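Local coordinates for protein protoporphyrinogen oxidase (Exiguobacterium sibiricum, PDB 3LOV) that binds FAD and probably catalyses the oxygen-dependent oxidation of coproporphyrinogen III to coproporphyrin III in heme b biosynthesis, at residues A[80-88]-A[346-354]; A[433-441]-A[453-464]. All coordinates share one frame; numbering follows the deposited sequence.

Interaction 1 (A[80-88]-A[346-354]); sequences EKLVRNNTS and IDQKWNHSA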
loop_
_atom_site.group_PDB
_atom_site.type_symbol
_atom_site.label_atom_id
_atom_site.label_comp_id
_atom_site.label_asym_id
_atom_site.label_seq_id
_atom_site.Cartn_x
_atom_site.Cartn_y
_atom_site.Cartn_z
ATOM N N GLU A 80 10.606 20.264 -5.193
ATOM C CA GLU A 80 11.225 20.995 -4.076
ATOM C C GLU A 80 10.652 20.636 -2.697
ATOM O O GLU A 80 11.272 20.939 -1.700
ATOM C CB GLU A 80 11.133 22.506 -4.292
ATOM C CG GLU A 80 9.715 23.034 -4.287
ATOM C CD GLU A 80 9.644 24.482 -4.731
ATOM O OE1 GLU A 80 10.710 25.048 -5.050
ATOM O OE2 GLU A 80 8.537 25.051 -4.756
ATOM N N LYS A 81 9.489 19.967 -2.655
ATOM C CA LYS A 81 8.852 19.561 -1.402
ATOM C C LYS A 81 9.161 18.130 -0.976
ATOM O O LYS A 81 8.687 17.665 0.032
ATOM C CB LYS A 81 7.340 19.724 -1.553
ATOM C CG LYS A 81 6.899 21.102 -2.036
ATOM C CD LYS A 81 7.403 22.223 -1.115
ATOM C CE LYS A 81 6.913 23.579 -1.592
ATOM N NZ LYS A 81 7.359 24.633 -0.670
ATOM N N LEU A 82 9.960 17.436 -1.734
ATOM C CA LEU A 82 10.243 16.039 -1.463
ATOM C C LEU A 82 11.065 15.942 -0.182
ATOM O O LEU A 82 12.052 16.661 -0.010
ATOM C CB LEU A 82 11.015 15.383 -2.613
ATOM C CG LEU A 82 10.227 14.963 -3.854
ATOM C CD1 LEU A 82 11.092 14.714 -5.056
ATOM C CD2 LEU A 82 9.382 13.728 -3.565
ATOM N N VAL A 83 10.651 15.054 0.706
ATOM C CA VAL A 83 11.386 14.783 1.898
ATOM C C VAL A 83 11.540 13.280 1.989
ATOM O O VAL A 83 10.759 12.514 1.411
ATOM C CB VAL A 83 10.714 15.396 3.120
ATOM C CG1 VAL A 83 10.959 16.952 3.138
ATOM C CG2 VAL A 83 9.179 15.086 3.147
ATOM N N ARG A 84 12.599 12.872 2.672
ATOM C CA ARG A 84 12.831 11.485 3.001
ATOM C C ARG A 84 12.554 11.204 4.468
ATOM O O ARG A 84 12.597 12.102 5.333
ATOM C CB ARG A 84 14.273 11.150 2.731
ATOM C CG ARG A 84 14.664 11.284 1.310
ATOM C CD ARG A 84 16.039 10.679 1.163
ATOM N NE ARG A 84 16.613 11.102 -0.086
ATOM C CZ ARG A 84 16.479 10.464 -1.239
ATOM N NH1 ARG A 84 15.763 9.336 -1.332
ATOM N NH2 ARG A 84 17.069 10.971 -2.311
ATOM N N ASN A 85 12.243 9.944 4.734
ATOM C CA ASN A 85 12.014 9.485 6.069
ATOM C C ASN A 85 13.312 9.369 6.854
ATOM O O ASN A 85 14.341 9.015 6.301
ATOM C CB ASN A 85 11.272 8.152 6.071
ATOM C CG ASN A 85 12.110 7.012 5.619
ATOM O OD1 ASN A 85 12.369 6.832 4.422
ATOM N ND2 ASN A 85 12.537 6.204 6.569
ATOM N N ASN A 86 13.228 9.675 8.143
ATOM C CA ASN A 86 14.317 9.430 9.091
ATOM C C ASN A 86 14.310 7.975 9.496
ATOM O O ASN A 86 13.233 7.374 9.709
ATOM C CB ASN A 86 14.108 10.260 10.370
ATOM C CG ASN A 86 14.269 11.740 10.131
ATOM O OD1 ASN A 86 15.129 12.150 9.371
ATOM N ND2 ASN A 86 13.436 12.543 10.766
ATOM N N THR A 87 15.497 7.412 9.627
ATOM C CA THR A 87 15.681 6.070 10.168
ATOM C C THR A 87 16.318 6.209 11.550
ATOM O O THR A 87 17.163 7.084 11.740
ATOM C CB THR A 87 16.590 5.250 9.224
ATOM O OG1 THR A 87 17.896 5.840 9.163
ATOM C CG2 THR A 87 16.001 5.229 7.812
ATOM N N SER A 88 15.916 5.381 12.516
ATOM C CA SER A 88 16.617 5.333 13.831
ATOM C C SER A 88 16.584 3.920 14.450
ATOM O O SER A 88 17.475 3.118 14.159
ATOM C CB SER A 88 16.165 6.428 14.808
ATOM O OG SER A 88 14.808 6.310 15.184
ATOM N N ILE A 346 5.320 9.487 14.362
ATOM C CA ILE A 346 5.297 10.357 13.197
ATOM C C ILE A 346 6.336 11.477 13.288
ATOM O O ILE A 346 7.033 11.790 12.312
ATOM C CB ILE A 346 3.913 11.049 13.072
ATOM C CG1 ILE A 346 2.819 10.098 12.566
ATOM C CG2 ILE A 346 4.005 12.270 12.155
ATOM C CD1 ILE A 346 3.254 9.033 11.603
ATOM N N ASP A 347 6.422 12.109 14.460
ATOM C CA ASP A 347 7.359 13.235 14.617
ATOM C C ASP A 347 8.827 12.789 14.578
ATOM O O ASP A 347 9.704 13.587 14.307
ATOM C CB ASP A 347 7.073 13.995 15.913
ATOM C CG ASP A 347 7.245 13.116 17.138
ATOM O OD1 ASP A 347 6.388 12.235 17.366
ATOM O OD2 ASP A 347 8.248 13.299 17.847
ATOM N N GLN A 348 9.102 11.522 14.867
ATOM C CA GLN A 348 10.444 10.955 14.669
ATOM C C GLN A 348 10.730 10.559 13.210
ATOM O O GLN A 348 11.866 10.625 12.760
ATOM C CB GLN A 348 10.655 9.707 15.539
ATOM C CG GLN A 348 10.442 9.898 17.025
ATOM C CD GLN A 348 11.465 10.807 17.613
ATOM O OE1 GLN A 348 11.158 11.956 17.923
ATOM N NE2 GLN A 348 12.704 10.318 17.747
ATOM N N LYS A 349 9.717 10.106 12.488
ATOM C CA LYS A 349 9.937 9.561 11.138
ATOM C C LYS A 349 9.974 10.720 10.137
ATOM O O LYS A 349 10.762 10.689 9.214
ATOM C CB LYS A 349 8.829 8.559 10.800
ATOM C CG LYS A 349 8.912 7.901 9.410
ATOM C CD LYS A 349 7.831 6.824 9.255
ATOM C CE LYS A 349 7.793 6.216 7.865
ATOM N NZ LYS A 349 6.463 5.630 7.585
ATOM N N TRP A 350 9.138 11.731 10.350
ATOM C CA TRP A 350 9.032 12.903 9.459
ATOM C C TRP A 350 9.301 14.236 10.177
ATOM O O TRP A 350 8.495 14.685 10.992
ATOM C CB TRP A 350 7.645 12.979 8.778
ATOM C CG TRP A 350 7.331 11.771 8.049
ATOM C CD1 TRP A 350 6.447 10.791 8.429
ATOM C CD2 TRP A 350 7.902 11.339 6.811
ATOM N NE1 TRP A 350 6.455 9.765 7.510
ATOM C CE2 TRP A 350 7.338 10.074 6.509
ATOM C CE3 TRP A 350 8.845 11.881 5.930
ATOM C CZ2 TRP A 350 7.649 9.379 5.357
ATOM C CZ3 TRP A 350 9.153 11.158 4.764
ATOM C CH2 TRP A 350 8.568 9.921 4.509
ATOM N N ASN A 351 10.416 14.877 9.828
ATOM C CA ASN A 351 10.757 16.180 10.381
ATOM C C ASN A 351 9.654 17.206 10.168
ATOM O O ASN A 351 9.393 17.986 11.045
ATOM C CB ASN A 351 12.091 16.674 9.802
ATOM C CG ASN A 351 13.301 15.938 10.394
ATOM O OD1 ASN A 351 13.183 15.225 11.385
ATOM N ND2 ASN A 351 14.474 16.142 9.801
ATOM N N HIS A 352 8.969 17.175 9.032
ATOM C CA HIS A 352 7.981 18.216 8.681
ATOM C C HIS A 352 6.589 18.121 9.314
ATOM O O HIS A 352 5.819 19.089 9.300
ATOM C CB HIS A 352 7.779 18.219 7.157
ATOM C CG HIS A 352 6.947 17.068 6.646
ATOM N ND1 HIS A 352 7.461 15.812 6.433
ATOM C CD2 HIS A 352 5.647 17.003 6.269
ATOM C CE1 HIS A 352 6.516 15.018 5.950
ATOM N NE2 HIS A 352 5.404 15.720 5.839
ATOM N N SER A 353 6.232 16.963 9.851
ATOM C CA SER A 353 4.832 16.689 10.186
ATOM C C SER A 353 4.279 17.340 11.467
ATOM O O SER A 353 3.084 17.667 11.548
ATOM C CB SER A 353 4.643 15.163 10.256
ATOM O OG SER A 353 5.615 14.582 11.121
ATOM N N ALA A 354 5.130 17.508 12.475
ATOM C CA ALA A 354 4.652 17.872 13.810
ATOM C C ALA A 354 5.843 18.346 14.669
ATOM O O ALA A 354 6.233 17.709 15.661
ATOM C CB ALA A 354 3.937 16.694 14.439
HETATM O O HOH W 1 11.974 13.822 7.385
#

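Interaction 2 (A[433-441]-A[453-464]); sequences PGIYLAGLA and SAKTMIESIELE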
loop_
_atom_site.group_PDB
_atom_site.type_symbol
_atom_site.label_atom_id
_atom_site.label_comp_id
_atom_site.label_asym_id
_atom_site.label_seq_id
_atom_site.Cartn_x
_atom_site.Cartn_y
_atom_site.Cartn_z
ATOM N N PRO A 433 -15.620 -3.747 -25.445
ATOM C CA PRO A 433 -14.512 -3.117 -26.122
ATOM C C PRO A 433 -14.498 -1.645 -25.763
ATOM O O PRO A 433 -15.563 -1.037 -25.668
ATOM C CB PRO A 433 -14.830 -3.318 -27.606
ATOM C CG PRO A 433 -15.830 -4.414 -27.663
ATOM C CD PRO A 433 -16.592 -4.337 -26.379
ATOM N N GLY A 434 -13.300 -1.115 -25.515
ATOM C CA GLY A 434 -13.119 0.263 -25.045
ATOM C C GLY A 434 -13.182 0.496 -23.527
ATOM O O GLY A 434 -13.096 1.642 -23.061
ATOM N N ILE A 435 -13.324 -0.564 -22.742
ATOM C CA ILE A 435 -13.340 -0.395 -21.300
ATOM C C ILE A 435 -12.058 -0.977 -20.732
ATOM O O ILE A 435 -11.685 -2.103 -21.047
ATOM C CB ILE A 435 -14.639 -0.955 -20.680
ATOM C CG1 ILE A 435 -15.846 -0.230 -21.316
ATOM C CG2 ILE A 435 -14.648 -0.811 -19.145
ATOM C CD1 ILE A 435 -17.154 -0.438 -20.604
ATOM N N TYR A 436 -11.362 -0.157 -19.940
ATOM C CA TYR A 436 -10.032 -0.467 -19.402
ATOM C C TYR A 436 -10.122 -0.307 -17.892
ATOM O O TYR A 436 -10.999 0.411 -17.376
ATOM C CB TYR A 436 -8.943 0.459 -20.016
ATOM C CG TYR A 436 -8.793 0.309 -21.526
ATOM C CD1 TYR A 436 -9.628 0.988 -22.428
ATOM C CD2 TYR A 436 -7.835 -0.518 -22.050
ATOM C CE1 TYR A 436 -9.499 0.787 -23.833
ATOM C CE2 TYR A 436 -7.689 -0.709 -23.440
ATOM C CZ TYR A 436 -8.529 -0.052 -24.311
ATOM O OH TYR A 436 -8.326 -0.276 -25.641
ATOM N N LEU A 437 -9.263 -1.040 -17.191
ATOM C CA LEU A 437 -9.185 -1.041 -15.727
ATOM C C LEU A 437 -7.809 -0.607 -15.233
ATOM O O LEU A 437 -6.794 -1.025 -15.789
ATOM C CB LEU A 437 -9.435 -2.473 -15.200
ATOM C CG LEU A 437 -10.643 -3.213 -15.730
ATOM C CD1 LEU A 437 -10.701 -4.653 -15.239
ATOM C CD2 LEU A 437 -11.906 -2.480 -15.312
ATOM N N ALA A 438 -7.780 0.156 -14.137
ATOM C CA ALA A 438 -6.534 0.567 -13.493
ATOM C C ALA A 438 -6.772 0.864 -12.022
ATOM O O ALA A 438 -7.886 1.156 -11.594
ATOM C CB ALA A 438 -5.926 1.817 -14.213
ATOM N N GLY A 439 -5.717 0.750 -11.236
ATOM C CA GLY A 439 -5.795 0.934 -9.813
ATOM C C GLY A 439 -5.221 -0.182 -8.973
ATOM O O GLY A 439 -4.586 -1.113 -9.463
ATOM N N LEU A 440 -5.470 -0.083 -7.676
ATOM C CA LEU A 440 -4.728 -0.897 -6.709
ATOM C C LEU A 440 -5.068 -2.378 -6.726
ATOM O O LEU A 440 -4.299 -3.180 -6.181
ATOM C CB LEU A 440 -4.888 -0.336 -5.313
ATOM C CG LEU A 440 -6.071 -0.701 -4.409
ATOM C CD1 LEU A 440 -5.588 -0.349 -2.998
ATOM C CD2 LEU A 440 -7.358 0.035 -4.753
ATOM N N ALA A 441 -6.190 -2.737 -7.355
ATOM C CA ALA A 441 -6.586 -4.160 -7.453
ATOM C C ALA A 441 -5.667 -4.893 -8.418
ATOM O O ALA A 441 -5.553 -6.143 -8.381
ATOM C CB ALA A 441 -7.993 -4.280 -7.977
ATOM N N SER A 453 -0.057 2.021 -13.303
ATOM C CA SER A 453 -1.245 1.313 -13.788
ATOM C C SER A 453 -2.023 2.273 -14.696
ATOM O O SER A 453 -2.339 1.925 -15.847
ATOM C CB SER A 453 -2.108 0.812 -12.594
ATOM O OG SER A 453 -3.276 0.103 -12.985
ATOM N N ALA A 454 -2.277 3.476 -14.199
ATOM C CA ALA A 454 -2.899 4.546 -15.002
ATOM C C ALA A 454 -2.113 4.818 -16.312
ATOM O O ALA A 454 -2.696 4.791 -17.383
ATOM C CB ALA A 454 -3.054 5.869 -14.184
ATOM N N LYS A 455 -0.801 5.060 -16.223
ATOM C CA LYS A 455 -0.004 5.374 -17.413
ATOM C C LYS A 455 -0.050 4.250 -18.452
ATOM O O LYS A 455 -0.284 4.498 -19.648
ATOM C CB LYS A 455 1.441 5.643 -17.030
ATOM C CG LYS A 455 2.278 6.350 -18.124
ATOM C CD LYS A 455 3.768 6.273 -17.769
ATOM C CE LYS A 455 4.608 7.311 -18.510
ATOM N NZ LYS A 455 3.968 7.700 -19.775
ATOM N N THR A 456 0.167 3.010 -18.022
ATOM C CA THR A 456 0.099 1.914 -18.986
ATOM C C THR A 456 -1.325 1.785 -19.597
ATOM O O THR A 456 -1.451 1.483 -20.780
ATOM C CB THR A 456 0.549 0.586 -18.358
ATOM O OG1 THR A 456 1.771 0.815 -17.662
ATOM C CG2 THR A 456 0.798 -0.478 -19.414
HETATM N N MSE A 457 -2.401 1.981 -18.827
HETATM C CA MSE A 457 -3.715 1.834 -19.459
HETATM C C MSE A 457 -3.987 3.004 -20.413
HETATM O O MSE A 457 -4.479 2.799 -21.513
HETATM C CB MSE A 457 -4.858 1.639 -18.472
HETATM C CG MSE A 457 -4.798 0.319 -17.729
HETATM SE SE MSE A 457 -4.943 -1.224 -18.887
HETATM C CE MSE A 457 -3.165 -2.029 -18.819
ATOM N N ILE A 458 -3.629 4.219 -20.036
ATOM C CA ILE A 458 -3.776 5.339 -20.983
ATOM C C ILE A 458 -3.012 5.061 -22.289
ATOM O O ILE A 458 -3.581 5.211 -23.375
ATOM C CB ILE A 458 -3.369 6.729 -20.342
ATOM C CG1 ILE A 458 -4.374 7.124 -19.274
ATOM C CG2 ILE A 458 -3.198 7.837 -21.401
ATOM C CD1 ILE A 458 -5.808 6.963 -19.652
ATOM N N GLU A 459 -1.750 4.646 -22.165
ATOM C CA GLU A 459 -0.904 4.268 -23.296
ATOM C C GLU A 459 -1.562 3.245 -24.229
ATOM O O GLU A 459 -1.476 3.365 -25.440
ATOM C CB GLU A 459 0.423 3.640 -22.807
ATOM C CG GLU A 459 1.493 4.623 -22.291
ATOM C CD GLU A 459 2.683 3.907 -21.657
ATOM O OE1 GLU A 459 2.752 2.653 -21.684
ATOM O OE2 GLU A 459 3.564 4.607 -21.138
ATOM N N SER A 460 -2.181 2.217 -23.658
ATOM C CA SER A 460 -2.752 1.154 -24.457
ATOM C C SER A 460 -4.028 1.639 -25.168
ATOM O O SER A 460 -4.356 1.129 -26.221
ATOM C CB SER A 460 -2.979 -0.096 -23.622
ATOM O OG SER A 460 -4.174 0.001 -22.912
ATOM N N ILE A 461 -4.721 2.648 -24.636
ATOM C CA ILE A 461 -5.800 3.285 -25.407
ATOM C C ILE A 461 -5.188 3.986 -26.626
ATOM O O ILE A 461 -5.777 3.964 -27.705
ATOM C CB ILE A 461 -6.630 4.311 -24.605
ATOM C CG1 ILE A 461 -7.279 3.670 -23.391
ATOM C CG2 ILE A 461 -7.733 4.882 -25.484
ATOM C CD1 ILE A 461 -8.233 4.567 -22.667
ATOM N N GLU A 462 -3.989 4.568 -26.441
ATOM C CA GLU A 462 -3.228 5.255 -27.509
ATOM C C GLU A 462 -2.905 4.386 -28.718
ATOM O O GLU A 462 -2.934 4.881 -29.846
ATOM C CB GLU A 462 -1.930 5.896 -26.955
ATOM N N LEU A 463 -2.603 3.107 -28.491
ATOM C CA LEU A 463 -2.468 2.125 -29.582
ATOM C C LEU A 463 -3.816 1.910 -30.299
ATOM O O LEU A 463 -3.872 1.774 -31.528
ATOM C CB LEU A 463 -1.917 0.786 -29.057
ATOM C CG LEU A 463 -1.201 -0.073 -30.106
ATOM C CD1 LEU A 463 0.104 0.616 -30.561
ATOM C CD2 LEU A 463 -0.941 -1.486 -29.581
ATOM N N GLU A 464 -4.899 1.909 -29.527
ATOM C CA GLU A 464 -6.243 1.750 -30.075
ATOM C C GLU A 464 -6.871 3.079 -30.484
ATOM O O GLU A 464 -8.055 3.291 -30.260
ATOM C CB GLU A 464 -7.135 1.037 -29.059
ATOM C CG GLU A 464 -6.673 -0.393 -28.762
ATOM C CD GLU A 464 -7.076 -1.394 -29.839
ATOM O OE1 GLU A 464 -7.893 -1.038 -30.721
ATOM O OE2 GLU A 464 -6.582 -2.541 -29.787
#

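Interaction 1 (A[80-88]-A[346-354])
Asn86 and Lys349 bring the two backbones closest, their CA atoms 4.8 Å apart, where the chain leaving strand 82-84 passes the C-terminal end of the short helix 346-349. Asn86 N donates to Lys349 O at 2.9 Å, a nearly straight bond (174° at the hydrogen) that lies in the carbonyl plane. The side chain of Asn86 adds two more bonds: with CG beside its own backbone N (chi1 -68°), ND2 uses one N-H for Gln348 O at 3.2 Å and the other for Asn351 OD1 at 2.8 Å. Both acceptors lie close to the Asn86 amide plane, although the nitrogen sits above the carbonyl plane of each; the paired bonds fix the rotation of this amide. Asn86 thus meets the carbonyls of the last two helical residues and the turn beyond them.

Trp350, the first residue past the helix, is covered on one face by Asn85, whose CB stands 3.9 Å from the centroid of the six-membered ring and 24° off its normal. Lys349 CG lies over the rim of the same face. Val83 O meets the indole edge, while Val83 CG2 packs 3.8 Å from His352 ND1. A water joins the backbones, donating to Arg84 O at 2.7 Å and accepting from Asn351 N at 3.1 Å.

Beyond the contact, Asn85 OD1 accepts from Phe228 N; Trp350 NE1 is hydrogen-bonded to OD2 of Asp60, an FAD-binding residue, and Lys349 NZ forms a salt bridge with the same oxygen. The arrangement joins an outer strand of a three-stranded antiparallel sheet to the helical turn after strand 340-345 of the seven-stranded mixed sheet, and sets Lys349 and Trp350 beside Asp60 of the FAD site in this flavin-containing amine oxidoreductase.

Interaction 2 (A[433-441]-A[453-464])
Tyr436 points its CB at helix 453-463 from strand 435-437, an outermost strand of the parallel sheet in the Rossmann-type FAD-binding fold; strand and helix run nearly antiparallel (157°), their axes 8.9 Å apart. Beyond CB, CG stands anti to the carbonyl carbon (chi1 -62°) and carries the ring across to the helix, where Ile461 lies over one face. CG1 of Ile461 sits 3.8 Å from the Tyr436 ring centroid, a CH-pi contact offset toward CD1 and CE1; CD1 of Ile461 also touches Tyr436 CD1. Along the other side of the ring, CD2 has SE of selenomethionine Met457 at its edge, 4.3 Å away, and CE2 lies 3.6 Å from Ser460 OG, a hydroxyl hydrogen-bonded to Met457 O. At the tip, OH meets CG of the poorly ordered Glu464. Replacing the ring by the methyl of an alanine is likely to open a gap beside Ile461 CG1 and leave Met457 SE and Ser460 OG without their aromatic neighbour. Farther along, Ala438 CB packs 4.0 Å from Met457 CG. Ser453 OG, also bonded to Asp443 OD2, accepts from the backbone of FAD-touching Gly439: N to OG is 3.1 Å, with 164° at the hydrogen.

How the interactions relate
Along the chain both segments of interaction 1 precede those of interaction 2, and the two contacts do not touch: their centres are 34 Å apart and their nearest atoms about 17 Å. They share no strand or helix. The 80-88/346-354 contact joins strand 82-84 of the small antiparallel sheet to helix 346-349, which follows strand 340-345 of the mixed sheet, whereas the 433-441/453-464 contact packs the last modelled helix on the parallel sheet. The common element is the cofactor: the Lys349 side chain in interaction 1 comes within about 7 Å of FAD, and Gly439 in interaction 2 touches it. Two contacts in different sheets thus lie near the same FAD, interaction 1 being linked to its site through Asp60.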